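Local coordinates for 4'-phospho-dehydrooxetanocin synthase (Bacillus megaterium, PDB 5UL3), which uses a [4Fe-4S] cluster, S-adenosylmethionine and cobalamin to contract the sugar ring of dAMP oxidatively, giving an oxetane aldehyde on the way to oxetanocin A, at residues 255-258 against 259-262; 322-325 against 326-330. One frame throughout, in Å; residues are numbered along the deposited sequence.

Contact 1 (255-258 against 259-262); sequences ELKL and DEVN. With EDO (1,2-ethanediol), chain L; EDO (1,2-ethanediol), chain M.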
ATOM      1  N   GLU A 255      20.194 -28.987  -1.356  1.00 31.81           N
ATOM      2  CA  GLU A 255      19.911 -29.154  -2.780  1.00 31.07           C
ATOM      3  C   GLU A 255      20.286 -27.918  -3.594  1.00 33.53           C
ATOM      4  O   GLU A 255      20.163 -27.939  -4.823  1.00 38.86           O
ATOM      5  CB  GLU A 255      18.424 -29.469  -3.004  1.00 34.40           C
ATOM      6  CG  GLU A 255      17.900 -30.713  -2.323  1.00 41.34           C
ATOM      7  CD  GLU A 255      16.377 -30.834  -2.416  1.00 48.40           C
ATOM      8  OE1 GLU A 255      15.719 -29.912  -2.954  1.00 43.04           O
ATOM      9  OE2 GLU A 255      15.833 -31.851  -1.940  1.00 45.07           O
ATOM     10  N   LEU A 256      20.702 -26.844  -2.932  1.00 33.00           N
ATOM     11  CA  LEU A 256      21.197 -25.636  -3.567  1.00 34.32           C
ATOM     12  C   LEU A 256      22.322 -25.079  -2.714  1.00 38.18           C
ATOM     13  O   LEU A 256      22.289 -25.175  -1.485  1.00 34.86           O
ATOM     14  CB  LEU A 256      20.115 -24.541  -3.704  1.00 33.39           C
ATOM     15  CG  LEU A 256      19.093 -24.543  -4.834  1.00 39.46           C
ATOM     16  CD1 LEU A 256      18.402 -23.188  -4.844  1.00 35.11           C
ATOM     17  CD2 LEU A 256      19.756 -24.805  -6.179  1.00 40.83           C
ATOM     18  N   LYS A 257      23.293 -24.456  -3.362  1.00 29.39           N
ATOM     19  CA  LYS A 257      24.275 -23.684  -2.620  1.00 31.03           C
ATOM     20  C   LYS A 257      23.767 -22.263  -2.420  1.00 38.62           C
ATOM     21  O   LYS A 257      22.877 -21.794  -3.132  1.00 34.69           O
ATOM     22  CB  LYS A 257      25.622 -23.648  -3.349  1.00 36.23           C
ATOM     23  CG  LYS A 257      26.110 -24.988  -3.867  1.00 46.07           C
ATOM     24  CD  LYS A 257      27.513 -24.835  -4.452  1.00 54.11           C
ATOM     25  CE  LYS A 257      27.937 -26.054  -5.251  1.00 71.86           C
ATOM     26  NZ  LYS A 257      27.183 -26.180  -6.531  1.00 76.90           N
ATOM     27  N   LEU A 258      24.368 -21.571  -1.448  1.00 32.48           N
ATOM     28  CA  LEU A 258      23.985 -20.193  -1.160  1.00 32.07           C
ATOM     29  C   LEU A 258      24.096 -19.304  -2.395  1.00 38.98           C
ATOM     30  O   LEU A 258      23.271 -18.407  -2.595  1.00 34.71           O
ATOM     31  CB  LEU A 258      24.843 -19.635  -0.024  1.00 37.12           C
ATOM     32  CG  LEU A 258      24.520 -18.240   0.521  1.00 36.32           C
ATOM     33  CD1 LEU A 258      23.106 -18.178   1.065  1.00 35.31           C
ATOM     34  CD2 LEU A 258      25.512 -17.850   1.605  1.00 36.76           C
ATOM     35  N   ASP A 259      25.107 -19.522  -3.234  1.00 36.43           N
ATOM     36  CA  ASP A 259      25.264 -18.647  -4.391  1.00 39.20           C
ATOM     37  C   ASP A 259      24.300 -18.984  -5.524  1.00 35.25           C
ATOM     38  O   ASP A 259      24.358 -18.343  -6.580  1.00 36.75           O
ATOM     39  CB  ASP A 259      26.723 -18.653  -4.881  1.00 41.82           C
ATOM     40  CG  ASP A 259      27.159 -19.971  -5.519  1.00 42.73           C
ATOM     41  OD1 ASP A 259      26.377 -20.935  -5.609  1.00 40.61           O
ATOM     42  OD2 ASP A 259      28.327 -20.032  -5.953  1.00 47.98           O
ATOM     43  N   GLU A 260      23.402 -19.947  -5.315  1.00 30.55           N
ATOM     44  CA  GLU A 260      22.347 -20.304  -6.254  1.00 28.49           C
ATOM     45  C   GLU A 260      20.960 -19.863  -5.792  1.00 27.12           C
ATOM     46  O   GLU A 260      19.989 -20.066  -6.524  1.00 30.07           O
ATOM     47  CB  GLU A 260      22.345 -21.823  -6.476  1.00 30.60           C
ATOM     48  CG  GLU A 260      23.569 -22.329  -7.261  1.00 37.21           C
ATOM     49  CD  GLU A 260      23.653 -23.843  -7.297  1.00 40.82           C
ATOM     50  OE1 GLU A 260      23.449 -24.483  -6.247  1.00 39.59           O
ATOM     51  OE2 GLU A 260      23.927 -24.399  -8.378  1.00 43.35           O
ATOM     52  N   VAL A 261      20.846 -19.268  -4.612  1.00 26.19           N
ATOM     53  CA  VAL A 261      19.548 -18.917  -4.037  1.00 32.02           C
ATOM     54  C   VAL A 261      19.026 -17.653  -4.714  1.00 26.79           C
ATOM     55  O   VAL A 261      19.692 -16.614  -4.700  1.00 27.30           O
ATOM     56  CB  VAL A 261      19.657 -18.717  -2.519  1.00 28.77           C
ATOM     57  CG1 VAL A 261      18.364 -18.092  -1.944  1.00 26.69           C
ATOM     58  CG2 VAL A 261      19.981 -20.045  -1.822  1.00 26.16           C
ATOM     59  N   ASN A 262      17.824 -17.741  -5.276  1.00 27.94           N
ATOM     60  CA  ASN A 262      17.198 -16.621  -5.975  1.00 28.29           C
ATOM     61  C   ASN A 262      17.180 -15.342  -5.149  1.00 24.96           C
ATOM     62  O   ASN A 262      16.752 -15.333  -3.992  1.00 26.54           O
ATOM     63  CB  ASN A 262      15.759 -16.993  -6.348  1.00 30.76           C
ATOM     64  CG  ASN A 262      15.033 -15.858  -7.054  1.00 25.60           C
ATOM     65  OD1 ASN A 262      15.035 -15.793  -8.279  1.00 28.52           O
ATOM     66  ND2 ASN A 262      14.414 -14.957  -6.283  1.00 23.61           N
TER
HETATM   67  C1  EDO L 811      29.188 -19.351  -1.148  1.00 64.70           C
HETATM   68  O1  EDO L 811      29.408 -18.635   0.077  1.00 70.91           O
HETATM   69  C2  EDO L 811      28.229 -20.521  -0.932  1.00 59.66           C
HETATM   70  O2  EDO L 811      27.727 -20.998  -2.196  1.00 41.53           O
HETATM   71  C1  EDO M 812      26.289 -17.283  -9.152  1.00 54.68           C
HETATM   72  O1  EDO M 812      26.262 -16.647  -7.864  1.00 47.28           O
HETATM   73  C2  EDO M 812      26.920 -18.670  -9.044  1.00 65.09           C
HETATM   74  O2  EDO M 812      25.928 -19.693  -9.236  1.00 60.06           O

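Contact 2 (322-325 against 326-330); sequences PRDH and KLRSW. With EDO (1,2-ethanediol), chain S.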
ATOM      1  N   PRO A 322      11.494   5.196  -6.946  1.00 23.98           N
ATOM      2  CA  PRO A 322      12.538   4.204  -7.265  1.00 23.79           C
ATOM      3  C   PRO A 322      11.907   2.897  -7.719  1.00 25.43           C
ATOM      4  O   PRO A 322      10.896   2.460  -7.166  1.00 28.10           O
ATOM      5  CB  PRO A 322      13.292   4.033  -5.941  1.00 26.85           C
ATOM      6  CG  PRO A 322      12.257   4.340  -4.880  1.00 26.47           C
ATOM      7  CD  PRO A 322      11.338   5.405  -5.497  1.00 29.32           C
ATOM      8  N   ARG A 323      12.493   2.282  -8.756  1.00 21.29           N
ATOM      9  CA  ARG A 323      11.918   1.074  -9.329  1.00 25.57           C
ATOM     10  C   ARG A 323      12.688  -0.202  -8.983  1.00 27.55           C
ATOM     11  O   ARG A 323      12.282  -1.283  -9.412  1.00 26.78           O
ATOM     12  CB  ARG A 323      11.792   1.227 -10.856  1.00 27.14           C
ATOM     13  CG  ARG A 323      10.973   2.477 -11.281  1.00 21.47           C
ATOM     14  CD  ARG A 323       9.609   2.561 -10.532  1.00 23.37           C
ATOM     15  NE  ARG A 323       8.824   1.329 -10.676  1.00 25.39           N
ATOM     16  CZ  ARG A 323       7.860   0.968  -9.823  1.00 25.18           C
ATOM     17  NH1 ARG A 323       7.190  -0.174 -10.009  1.00 22.97           N
ATOM     18  NH2 ARG A 323       7.588   1.739  -8.767  1.00 24.22           N
ATOM     19  N   ASP A 324      13.762  -0.114  -8.187  1.00 29.75           N
ATOM     20  CA  ASP A 324      14.667  -1.256  -8.036  1.00 30.10           C
ATOM     21  C   ASP A 324      14.037  -2.384  -7.232  1.00 32.11           C
ATOM     22  O   ASP A 324      14.389  -3.551  -7.426  1.00 28.42           O
ATOM     23  CB  ASP A 324      15.967  -0.819  -7.366  1.00 34.45           C
ATOM     24  CG  ASP A 324      16.754   0.135  -8.231  1.00 40.42           C
ATOM     25  OD1 ASP A 324      16.407   1.332  -8.240  1.00 42.89           O
ATOM     26  OD2 ASP A 324      17.675  -0.329  -8.931  1.00 48.17           O
ATOM     27  N   HIS A 325      13.108  -2.060  -6.341  1.00 25.86           N
ATOM     28  CA  HIS A 325      12.464  -3.068  -5.503  1.00 27.55           C
ATOM     29  C   HIS A 325      11.163  -3.577  -6.123  1.00 30.59           C
ATOM     30  O   HIS A 325      10.886  -4.787  -6.089  1.00 27.49           O
ATOM     31  CB  HIS A 325      12.230  -2.469  -4.107  1.00 24.55           C
ATOM     32  CG  HIS A 325      11.581  -3.410  -3.120  1.00 27.58           C
ATOM     33  ND1 HIS A 325      12.180  -4.573  -2.681  1.00 29.38           N
ATOM     34  CD2 HIS A 325      10.388  -3.339  -2.484  1.00 23.79           C
ATOM     35  CE1 HIS A 325      11.376  -5.184  -1.827  1.00 24.14           C
ATOM     36  NE2 HIS A 325      10.289  -4.448  -1.677  1.00 31.50           N
ATOM     37  N   LYS A 326      10.374  -2.681  -6.723  1.00 23.77           N
ATOM     38  CA  LYS A 326       9.064  -3.017  -7.274  1.00 25.60           C
ATOM     39  C   LYS A 326       9.121  -3.463  -8.729  1.00 27.27           C
ATOM     40  O   LYS A 326       8.175  -4.103  -9.196  1.00 25.63           O
ATOM     41  CB  LYS A 326       8.122  -1.817  -7.138  1.00 23.79           C
ATOM     42  CG  LYS A 326       7.747  -1.489  -5.678  1.00 25.58           C
ATOM     43  CD  LYS A 326       6.602  -2.398  -5.204  1.00 23.36           C
ATOM     44  CE  LYS A 326       7.050  -3.334  -4.097  1.00 28.07           C
ATOM     45  NZ  LYS A 326       5.924  -4.246  -3.644  1.00 25.64           N
ATOM     46  N   LEU A 327      10.208  -3.133  -9.436  1.00 26.20           N
ATOM     47  CA  LEU A 327      10.543  -3.593 -10.790  1.00 25.98           C
ATOM     48  C   LEU A 327       9.841  -2.784 -11.883  1.00 29.19           C
ATOM     49  O   LEU A 327       8.927  -1.994 -11.611  1.00 27.64           O
ATOM     50  CB  LEU A 327      10.255  -5.091 -10.960  1.00 25.11           C
ATOM     51  CG  LEU A 327      10.890  -6.039  -9.921  1.00 29.27           C
ATOM     52  CD1 LEU A 327      10.750  -7.470 -10.382  1.00 31.51           C
ATOM     53  CD2 LEU A 327      12.353  -5.692  -9.653  1.00 33.55           C
ATOM     54  N   ARG A 328      10.275  -2.972 -13.133  1.00 24.45           N
ATOM     55  CA  ARG A 328       9.938  -2.057 -14.219  1.00 26.83           C
ATOM     56  C   ARG A 328       9.020  -2.670 -15.257  1.00 24.67           C
ATOM     57  O   ARG A 328       8.879  -2.108 -16.351  1.00 25.28           O
ATOM     58  CB  ARG A 328      11.223  -1.560 -14.895  1.00 27.07           C
ATOM     59  CG  ARG A 328      12.230  -1.006 -13.912  1.00 33.52           C
ATOM     60  CD  ARG A 328      13.657  -1.491 -14.197  1.00 28.08           C
ATOM     61  NE  ARG A 328      14.559  -0.928 -13.200  1.00 36.01           N
ATOM     62  CZ  ARG A 328      15.005  -1.589 -12.138  1.00 34.83           C
ATOM     63  NH1 ARG A 328      15.818  -0.988 -11.284  1.00 37.21           N
ATOM     64  NH2 ARG A 328      14.644  -2.853 -11.940  1.00 37.00           N
ATOM     65  N   SER A 329       8.416  -3.817 -14.963  1.00 22.04           N
ATOM     66  CA  SER A 329       7.454  -4.452 -15.843  1.00 24.88           C
ATOM     67  C   SER A 329       6.200  -4.746 -15.034  1.00 26.93           C
ATOM     68  O   SER A 329       6.250  -4.836 -13.808  1.00 23.92           O
ATOM     69  CB  SER A 329       7.997  -5.756 -16.436  1.00 32.29           C
ATOM     70  OG  SER A 329       8.339  -6.653 -15.392  1.00 36.70           O
ATOM     71  N   TRP A 330       5.082  -4.906 -15.729  1.00 23.03           N
ATOM     72  CA  TRP A 330       3.778  -5.062 -15.088  1.00 28.83           C
ATOM     73  C   TRP A 330       3.320  -6.508 -15.244  1.00 24.72           C
ATOM     74  O   TRP A 330       3.255  -7.022 -16.360  1.00 25.88           O
ATOM     75  CB  TRP A 330       2.780  -4.080 -15.696  1.00 26.58           C
ATOM     76  CG  TRP A 330       1.426  -4.042 -15.043  1.00 23.72           C
ATOM     77  CD1 TRP A 330       1.113  -3.482 -13.839  1.00 25.73           C
ATOM     78  CD2 TRP A 330       0.195  -4.523 -15.600  1.00 24.02           C
ATOM     79  NE1 TRP A 330      -0.234  -3.600 -13.603  1.00 23.60           N
ATOM     80  CE2 TRP A 330      -0.820  -4.253 -14.656  1.00 24.33           C
ATOM     81  CE3 TRP A 330      -0.144  -5.174 -16.795  1.00 23.83           C
ATOM     82  CZ2 TRP A 330      -2.151  -4.586 -14.877  1.00 21.34           C
ATOM     83  CZ3 TRP A 330      -1.465  -5.507 -17.015  1.00 30.93           C
ATOM     84  CH2 TRP A 330      -2.453  -5.225 -16.053  1.00 28.41           C
TER
HETATM   85  C1  EDO S 818      12.748  -5.030 -13.473  1.00 26.59           C
HETATM   86  O1  EDO S 818      14.112  -4.603 -13.525  1.00 56.65           O
HETATM   87  C2  EDO S 818      12.157  -5.196 -14.843  1.00 28.50           C
HETATM   88  O2  EDO S 818      11.037  -6.071 -14.771  1.00 42.50           O
HETATM   89  O   HOH W   1      11.013   0.066  -5.972  1.00 26.76           O
HETATM   90  O   HOH W   2      15.791  -3.873  -9.795  1.00 38.73           O

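Contact 1 (255-258 against 259-262)
The carboxylate of E260 folds back to the backbone of K257. OE1 accepts the N-H of K257 through its anti lone pair, with K257 N to E260 OE1 at 2.9 Å. The bond is nearly straight (176°). CG of E260 lies beside the backbone N (chi1 -70°), and the extended chain beyond it carries OE1 back to K257 N. The same oxygen also meets carbon: CD2 of L256 and CG of K257 come up to it, L256 CD2 at 3.7 Å from E260 OE1. The second flat group, the carboxylate of D259, has its OD1 3.6 Å from K257 CB.

Two backbone bonds close the turn. E260 N donates to K257 O at 2.9 Å. V261 N reaches L258 O more loosely, at 3.3 Å. Both span three residues, as in a 3-10 turn. L258 O also accepts from the side chain of N276, and the L258 side chain packs on helix 242-252 and strand 264-267.

K257 and E260 thus bind each other twice, each using its own N-H. K257 NZ lies 4.1 Å from E260 OE1, too far for a salt bridge. The charge pair probably adds some attraction, but the hydrogen bonds define the turn.

Contact 2 (322-325 against 326-330)
R323 and L327 are joined by two hydrogen bonds. L327 N donates to R323 O at 2.8 Å, closing a five-residue turn, 323-327. In return, R323 NH1 donates to L327 O at 3.0 Å. This donor lies in the carbonyl plane of L327, whereas the acceptor is tilted 24° out of the guanidinium plane. The R323 chain bends at both chi2 and chi3, which curls its head back over the turn. There NH1 also packs on K326 CB, at 3.4 Å.

D324 and R328 form a salt bridge, D324 OD2 to R328 NH1 at 3.1 Å. The carboxylate meets the edge of the guanidinium with the two planes almost perpendicular (87°). One face of that guanidinium carries R323 O. A water links R328 NH2 to D324 O, and another links P322 O to K326 N.

H325 and K326 run side by side, with K326 CE 3.7 Å from H325 CD2.

Farther out, E363 holds R323 NH1 in a salt bridge, and R323 touches the iron-sulfur cluster. K326 NZ makes a salt bridge to cobalamin. H325 ND1 bonds to D238 O, and its NE2 bonds weakly to the cofactor. The segment 322-325 directly follows the cluster cysteine C321. It belongs to the cluster-binding loop of the radical SAM fold, here also serving as part of the cobalamin pocket.

Overall arrangement
From the N terminus, the chain reaches contact 1 in the loop between helix 242-252 and strand 264-267, a strand of the sheet that holds the cobalamin-binding strands. This turn is at the surface. Contact 2 comes later, in the loop between strands 305-311 and 331-332 of the partial barrel, much nearer the middle of the chain. Each closes a short local turn. The two follow in series, so neither nests in nor crosses the other. Their centres are 24 Å apart, and their nearest atoms stay about 9 Å apart without touching. Cobalamin relates them: the side chain of V261 in contact 1 is about 9 Å from the bound cobalamin, while 322-325 and 326-330 help line its pocket.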